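PDB 3EXR: RmpD (Hexulose-6-phosphate synthase), which is a TIM-barrel enzyme of the orotidine 5'-phosphate decarboxylase / HUMPS family, found here as a two-chain assembly. Local coordinates for residues 12-17 and 21-26; 34-39 and 46-51. All coordinates share one frame; numbering follows the deposited sequence.

Interaction 1 of 2, residues 12-17 and 21-26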
ATOM      1  N   LEU A  12     -12.185  -8.301  -3.638  1.00  8.49           N
ATOM      2  CA  LEU A  12     -11.596  -8.942  -4.822  1.00  8.80           C
ATOM      3  C   LEU A  12     -10.082  -8.790  -4.781  1.00  8.65           C
ATOM      4  O   LEU A  12      -9.531  -7.726  -5.083  1.00  8.05           O
ATOM      5  CB  LEU A  12     -12.162  -8.350  -6.107  1.00  9.46           C
ATOM      6  CG  LEU A  12     -13.667  -8.089  -6.140  1.00  9.25           C
ATOM      7  CD1 LEU A  12     -13.985  -7.107  -7.242  1.00 10.04           C
ATOM      8  CD2 LEU A  12     -14.420  -9.417  -6.287  1.00 10.87           C
ATOM      9  N   ASP A  13      -9.396  -9.847  -4.364  1.00  8.88           N
ATOM     10  CA  ASP A  13      -7.952  -9.803  -4.141  1.00  9.73           C
ATOM     11  C   ASP A  13      -7.167 -10.607  -5.173  1.00  9.68           C
ATOM     12  O   ASP A  13      -6.015 -10.980  -4.933  1.00 10.16           O
ATOM     13  CB  ASP A  13      -7.593 -10.258  -2.721  1.00 10.33           C
ATOM     14  CG  ASP A  13      -8.285  -9.428  -1.626  1.00 11.17           C
ATOM     15  OD1 ASP A  13      -8.180  -8.185  -1.687  1.00 12.21           O
ATOM     16  OD2 ASP A  13      -8.929  -9.986  -0.682  1.00 14.99           O
ATOM     17  N   HIS A  14      -7.789 -10.825  -6.328  1.00  9.26           N
ATOM     18  CA  HIS A  14      -7.241 -11.615  -7.424  1.00  8.85           C
ATOM     19  C   HIS A  14      -6.001 -10.959  -8.018  1.00  9.20           C
ATOM     20  O   HIS A  14      -5.824  -9.736  -7.954  1.00  9.59           O
ATOM     21  CB  HIS A  14      -8.312 -11.812  -8.509  1.00  8.83           C
ATOM     22  CG  HIS A  14      -9.601 -12.344  -7.963  1.00  7.86           C
ATOM     23  ND1 HIS A  14     -10.519 -11.541  -7.323  1.00  8.44           N
ATOM     24  CD2 HIS A  14     -10.084 -13.600  -7.895  1.00  8.93           C
ATOM     25  CE1 HIS A  14     -11.534 -12.282  -6.911  1.00  8.64           C
ATOM     26  NE2 HIS A  14     -11.290 -13.537  -7.240  1.00  8.14           N
ATOM     27  N   SER A  15      -5.132 -11.792  -8.577  1.00  9.28           N
ATOM     28  CA  SER A  15      -3.915 -11.320  -9.217  1.00 10.03           C
ATOM     29  C   SER A  15      -4.052 -10.976 -10.706  1.00 10.34           C
ATOM     30  O   SER A  15      -3.069 -10.661 -11.368  1.00 10.28           O
ATOM     31  CB  SER A  15      -2.797 -12.344  -8.990  1.00 10.39           C
ATOM     32  OG  SER A  15      -2.387 -12.379  -7.637  1.00 10.49           O
ATOM     33  N   ASN A  16      -5.280 -11.050 -11.223  1.00  9.90           N
ATOM     34  CA  ASN A  16      -5.562 -10.702 -12.599  1.00 10.22           C
ATOM     35  C   ASN A  16      -6.966 -10.121 -12.747  1.00 10.42           C
ATOM     36  O   ASN A  16      -7.819 -10.218 -11.856  1.00 10.18           O
ATOM     37  CB  ASN A  16      -5.292 -11.903 -13.521  1.00 10.10           C
ATOM     38  CG  ASN A  16      -6.091 -13.120 -13.141  1.00 12.34           C
ATOM     39  OD1 ASN A  16      -7.235 -13.020 -12.716  1.00 12.03           O
ATOM     40  ND2 ASN A  16      -5.474 -14.292 -13.268  1.00 16.21           N
ATOM     41  N   LEU A  17      -7.162  -9.441 -13.862  1.00 10.43           N
ATOM     42  CA  LEU A  17      -8.371  -8.697 -14.146  1.00 10.56           C
ATOM     43  C   LEU A  17      -9.565  -9.640 -14.260  1.00 10.37           C
ATOM     44  O   LEU A  17     -10.626  -9.389 -13.656  1.00  9.63           O
ATOM     45  CB  LEU A  17      -8.186  -7.899 -15.430  1.00 11.03           C
ATOM     46  CG  LEU A  17      -9.372  -7.020 -15.769  1.00 13.00           C
ATOM     47  CD1 LEU A  17      -9.555  -5.926 -14.698  1.00 13.35           C
ATOM     48  CD2 LEU A  17      -9.251  -6.451 -17.164  1.00 13.56           C
ATOM     49  N   ILE A  21     -13.190  -9.515 -12.091  1.00  9.14           N
ATOM     50  CA  ILE A  21     -14.444  -9.208 -12.784  1.00  9.74           C
ATOM     51  C   ILE A  21     -15.391 -10.400 -12.675  1.00  9.61           C
ATOM     52  O   ILE A  21     -16.574 -10.238 -12.381  1.00  9.88           O
ATOM     53  CB  ILE A  21     -14.185  -8.810 -14.251  1.00  9.27           C
ATOM     54  CG1 ILE A  21     -13.369  -7.492 -14.307  1.00 10.54           C
ATOM     55  CG2 ILE A  21     -15.506  -8.673 -15.027  1.00  8.99           C
ATOM     56  CD1 ILE A  21     -12.933  -7.075 -15.691  1.00 13.51           C
ATOM     57  N   THR A  22     -14.858 -11.599 -12.843  1.00  9.53           N
ATOM     58  CA  THR A  22     -15.735 -12.781 -12.789  1.00  9.64           C
ATOM     59  C   THR A  22     -16.329 -12.942 -11.397  1.00  9.90           C
ATOM     60  O   THR A  22     -17.507 -13.211 -11.251  1.00 10.22           O
ATOM     61  CB  THR A  22     -15.005 -14.036 -13.251  1.00  9.70           C
ATOM     62  OG1 THR A  22     -14.641 -13.879 -14.622  1.00 11.07           O
ATOM     63  CG2 THR A  22     -15.890 -15.266 -13.182  1.00 11.25           C
ATOM     64  N   ALA A  23     -15.508 -12.751 -10.371  1.00  9.72           N
ATOM     65  CA  ALA A  23     -16.004 -12.877  -8.988  1.00  8.83           C
ATOM     66  C   ALA A  23     -17.046 -11.788  -8.681  1.00  9.17           C
ATOM     67  O   ALA A  23     -18.097 -12.055  -8.054  1.00 10.14           O
ATOM     68  CB  ALA A  23     -14.866 -12.821  -7.992  1.00  8.91           C
ATOM     69  N   ALA A  24     -16.767 -10.555  -9.101  1.00  9.58           N
ATOM     70  CA  ALA A  24     -17.688  -9.431  -8.875  1.00  9.94           C
ATOM     71  C   ALA A  24     -19.050  -9.659  -9.487  1.00 10.89           C
ATOM     72  O   ALA A  24     -20.081  -9.436  -8.838  1.00 11.57           O
ATOM     73  CB  ALA A  24     -17.110  -8.142  -9.423  1.00 10.11           C
ATOM     74  N   VAL A  25     -19.057 -10.128 -10.721  1.00 11.30           N
ATOM     75  CA  VAL A  25     -20.321 -10.407 -11.408  1.00 12.09           C
ATOM     76  C   VAL A  25     -21.095 -11.532 -10.711  1.00 11.98           C
ATOM     77  O   VAL A  25     -22.318 -11.493 -10.658  1.00 13.37           O
ATOM     78  CB  VAL A  25     -20.085 -10.692 -12.913  1.00 11.88           C
ATOM     79  CG1 VAL A  25     -21.378 -11.198 -13.598  1.00 11.99           C
ATOM     80  CG2 VAL A  25     -19.604  -9.431 -13.605  1.00 13.02           C
ATOM     81  N   SER A  26     -20.380 -12.510 -10.150  1.00 11.96           N
ATOM     82  CA  SER A  26     -21.029 -13.652  -9.481  1.00 12.36           C
ATOM     83  C   SER A  26     -21.811 -13.288  -8.232  1.00 12.28           C
ATOM     84  O   SER A  26     -22.771 -13.982  -7.900  1.00 12.92           O
ATOM     85  CB  SER A  26     -20.015 -14.762  -9.162  1.00 12.00           C
ATOM     86  OG  SER A  26     -19.160 -14.432  -8.072  1.00 14.12           O
TER
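L12, at the end of strand 7-12, meets the helix through both branches of its fork. CD2 lies 3.8 Å from A23 CB and equally near the backbone N of A24, while CD1 reaches A24 CB at 3.9 Å. The leucine thus straddles two consecutive helix residues, and with L12, A23 and A24 all buried this is the close-packed half of the contact. H14 also touches A23: its ring atom CE1 stands 3.5 Å from A23 CB, with NE2 of the same ring nearly as near. The torsion that sets CG beside the backbone N (chi1 -52°) brings the imidazole alongside L12, whose CB lies in plane at the ring edge.

The more open side is the first helical turn. There L17 O accepts from I21 N at 3.0 Å, with an N-H...O angle of 166°, the straight i to i+4 bond of an alpha helix. Beside this bond the two side chains lie at a slant to each other, L17 CG approaching I21 CD1 to 3.6 Å. L17 is exposed and I21 partly so, so this pair forms a hydrophobic margin more than a sealed core. N16 occupies the N-cap, its OD1 accepting from G19 N and closing the start of the helix.

Among its neighbours, the contact closes the loop between the first barrel strand and the helix that follows it, a beta-alpha unit of the TIM barrel. Helix 47-55 flanks helix 17-27, with V51 against I21 and L52 against A24.

Interaction 2 of 2, residues 34-39 and 46-51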
ATOM      1  N   ILE A  34     -18.625  -3.496  -3.043  1.00  9.11           N
ATOM      2  CA  ILE A  34     -17.642  -4.259  -3.834  1.00  9.71           C
ATOM      3  C   ILE A  34     -16.295  -3.557  -3.750  1.00  8.34           C
ATOM      4  O   ILE A  34     -16.193  -2.356  -3.983  1.00  8.59           O
ATOM      5  CB  ILE A  34     -18.071  -4.395  -5.320  1.00 10.18           C
ATOM      6  CG1 ILE A  34     -19.429  -5.076  -5.405  1.00 11.84           C
ATOM      7  CG2 ILE A  34     -17.052  -5.216  -6.094  1.00 10.93           C
ATOM      8  CD1 ILE A  34     -20.090  -4.944  -6.698  1.00 13.11           C
ATOM      9  N   GLU A  35     -15.258  -4.324  -3.435  1.00  7.65           N
ATOM     10  CA  GLU A  35     -13.927  -3.772  -3.147  1.00  7.67           C
ATOM     11  C   GLU A  35     -12.883  -4.328  -4.120  1.00  7.49           C
ATOM     12  O   GLU A  35     -12.704  -5.538  -4.239  1.00  7.62           O
ATOM     13  CB  GLU A  35     -13.493  -4.097  -1.711  1.00  7.18           C
ATOM     14  CG  GLU A  35     -12.037  -3.760  -1.409  1.00  8.23           C
ATOM     15  CD  GLU A  35     -11.674  -3.988   0.046  1.00  9.58           C
ATOM     16  OE1 GLU A  35     -12.265  -4.892   0.693  1.00  9.99           O
ATOM     17  OE2 GLU A  35     -10.818  -3.235   0.574  1.00 11.76           O
ATOM     18  N   ALA A  36     -12.208  -3.421  -4.817  1.00  6.88           N
ATOM     19  CA  ALA A  36     -11.027  -3.759  -5.591  1.00  7.86           C
ATOM     20  C   ALA A  36      -9.846  -3.827  -4.636  1.00  7.61           C
ATOM     21  O   ALA A  36      -9.365  -2.778  -4.152  1.00  7.24           O
ATOM     22  CB  ALA A  36     -10.774  -2.682  -6.653  1.00  7.86           C
ATOM     23  N   GLY A  37      -9.382  -5.038  -4.341  1.00  7.67           N
ATOM     24  CA  GLY A  37      -8.356  -5.219  -3.335  1.00  8.28           C
ATOM     25  C   GLY A  37      -6.969  -4.785  -3.783  1.00  7.31           C
ATOM     26  O   GLY A  37      -6.690  -4.714  -4.978  1.00  7.96           O
ATOM     27  N   THR A  38      -6.075  -4.525  -2.822  1.00  7.87           N
ATOM     28  CA  THR A  38      -4.746  -3.980  -3.129  1.00  7.55           C
ATOM     29  C   THR A  38      -3.957  -4.905  -4.050  1.00  7.78           C
ATOM     30  O   THR A  38      -3.294  -4.441  -4.978  1.00  8.13           O
ATOM     31  CB  THR A  38      -3.915  -3.787  -1.852  1.00  7.95           C
ATOM     32  OG1 THR A  38      -4.731  -3.228  -0.813  1.00  8.69           O
ATOM     33  CG2 THR A  38      -2.764  -2.844  -2.114  1.00  7.78           C
ATOM     34  N   VAL A  39      -4.010  -6.216  -3.793  1.00  7.56           N
ATOM     35  CA  VAL A  39      -3.281  -7.162  -4.643  1.00  8.29           C
ATOM     36  C   VAL A  39      -3.704  -7.004  -6.114  1.00  7.08           C
ATOM     37  O   VAL A  39      -2.893  -7.100  -7.036  1.00  6.98           O
ATOM     38  CB  VAL A  39      -3.535  -8.625  -4.184  1.00  8.24           C
ATOM     39  CG1 VAL A  39      -2.993  -9.594  -5.229  1.00  7.98           C
ATOM     40  CG2 VAL A  39      -2.916  -8.865  -2.801  1.00  9.56           C
ATOM     41  N   SER A  46      -6.140   1.057 -12.088  1.00  7.40           N
ATOM     42  CA  SER A  46      -7.382   1.628 -11.591  1.00  7.29           C
ATOM     43  C   SER A  46      -8.541   1.489 -12.558  1.00  7.76           C
ATOM     44  O   SER A  46      -9.675   1.785 -12.198  1.00  7.74           O
ATOM     45  CB  SER A  46      -7.160   3.086 -11.207  1.00  7.84           C
ATOM     46  OG  SER A  46      -6.827   3.877 -12.342  1.00  9.47           O
ATOM     47  N   GLU A  47      -8.296   1.041 -13.780  1.00  8.31           N
ATOM     48  CA  GLU A  47      -9.395   0.902 -14.725  1.00  8.99           C
ATOM     49  C   GLU A  47     -10.453  -0.086 -14.168  1.00  9.14           C
ATOM     50  O   GLU A  47     -11.637   0.070 -14.394  1.00  9.15           O
ATOM     51  CB  GLU A  47      -8.939   0.552 -16.140  1.00  9.14           C
ATOM     52  CG  GLU A  47     -10.094   0.526 -17.138  1.00 10.39           C
ATOM     53  CD  GLU A  47      -9.687   0.353 -18.590  1.00 11.59           C
ATOM     54  OE1 GLU A  47      -8.642  -0.265 -18.882  1.00 14.20           O
ATOM     55  OE2 GLU A  47     -10.475   0.803 -19.450  1.00 14.28           O
ATOM     56  N   LEU A  48     -10.001  -1.056 -13.390  1.00  9.30           N
ATOM     57  CA  LEU A  48     -10.907  -1.988 -12.726  1.00  8.85           C
ATOM     58  C   LEU A  48     -11.996  -1.250 -11.950  1.00  8.50           C
ATOM     59  O   LEU A  48     -13.176  -1.669 -11.965  1.00  7.84           O
ATOM     60  CB  LEU A  48     -10.131  -2.925 -11.791  1.00  9.44           C
ATOM     61  CG  LEU A  48     -10.962  -3.872 -10.904  1.00 10.31           C
ATOM     62  CD1 LEU A  48     -11.780  -4.837 -11.721  1.00 12.51           C
ATOM     63  CD2 LEU A  48     -10.068  -4.636  -9.947  1.00 11.72           C
ATOM     64  N   VAL A  49     -11.619  -0.167 -11.272  1.00  8.97           N
ATOM     65  CA  VAL A  49     -12.604   0.584 -10.477  1.00  8.43           C
ATOM     66  C   VAL A  49     -13.740   1.083 -11.376  1.00  8.51           C
ATOM     67  O   VAL A  49     -14.909   0.994 -11.035  1.00  8.13           O
ATOM     68  CB  VAL A  49     -11.953   1.774  -9.721  1.00  8.31           C
ATOM     69  CG1 VAL A  49     -12.994   2.616  -9.010  1.00  9.13           C
ATOM     70  CG2 VAL A  49     -10.927   1.259  -8.718  1.00  9.42           C
ATOM     71  N   GLU A  50     -13.358   1.617 -12.524  1.00  8.42           N
ATOM     72  CA  GLU A  50     -14.317   2.118 -13.508  1.00  9.14           C
ATOM     73  C   GLU A  50     -15.208   1.004 -14.113  1.00  9.33           C
ATOM     74  O   GLU A  50     -16.406   1.194 -14.314  1.00 10.16           O
ATOM     75  CB  GLU A  50     -13.570   2.889 -14.596  1.00  9.95           C
ATOM     76  CG  GLU A  50     -14.463   3.681 -15.525  1.00 10.96           C
ATOM     77  CD  GLU A  50     -13.719   4.691 -16.398  1.00 14.50           C
ATOM     78  OE1 GLU A  50     -12.605   5.092 -16.047  1.00 16.25           O
ATOM     79  OE2 GLU A  50     -14.299   5.112 -17.426  1.00 15.70           O
ATOM     80  N   VAL A  51     -14.622  -0.153 -14.371  1.00  9.09           N
ATOM     81  CA  VAL A  51     -15.381  -1.300 -14.875  1.00  8.13           C
ATOM     82  C   VAL A  51     -16.419  -1.712 -13.825  1.00  8.96           C
ATOM     83  O   VAL A  51     -17.558  -1.970 -14.180  1.00  9.21           O
ATOM     84  CB  VAL A  51     -14.454  -2.478 -15.233  1.00  8.33           C
ATOM     85  CG1 VAL A  51     -15.239  -3.752 -15.519  1.00  9.71           C
ATOM     86  CG2 VAL A  51     -13.541  -2.100 -16.423  1.00  8.04           C
TER
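A36 and L48 make the principal apolar contact between the end of strand 33-36 and helix 47-55, with A36 CB 3.9 Å from L48 CD2. The leucine has CG anti to its own backbone N (chi1 174°), and together with chi2 62° this points CD2 at A36. V49 offers a looser apolar neighbour, its CG2 lying 4.5 Å from the same A36 methyl. The nearest backbones, at A36 and V49, remain 6.7 Å apart between CA atoms, and the two segments bury just 89 Å² in all; the contact rests on the A36 methyl, L48 CD2 and V49 CG2.

Several polar side chains find partners outside the two segments. E35 OE1 accepts from Q9 NE2, E50 OE1 forms a salt bridge with R81, and S46 OG is hydrogen-bonded to Q43 of the second subunit.

Chemically, then, this is a small, fully buried and wholly apolar contact between strand and helix in a TIM barrel. Dispersion and exclusion of water would hold it, imposing little directional constraint, whereas the backbone of A36 pairs with V62 of strand 60-67 and that of its neighbour E35 with strand 7-12, which probably holds the strand end in place.

Overall arrangement
Interactions 1 and 2 come in series along the chain and occupy adjacent units of one eight-stranded parallel barrel, their centres about 9 Å apart. Interaction 1 joins the end of strand 7-12 to helix 17-27; interaction 2 joins the end of strand 33-36 to helix 47-55, with helix 38-44 intervening. The end of strand 7-12 meets E35 and, just beyond strand 33-36, G37: L12 N lies 2.9 Å from E35 O, and L12 O lies 2.8 Å from G37 N, both probable hydrogen bonds. Outside the sheet, L48 of interaction 2 also packs on L17 and I21 of interaction 1. Backbone pairing inside and helix packing outside therefore tie the two successive strand-helix units together within the barrel wall.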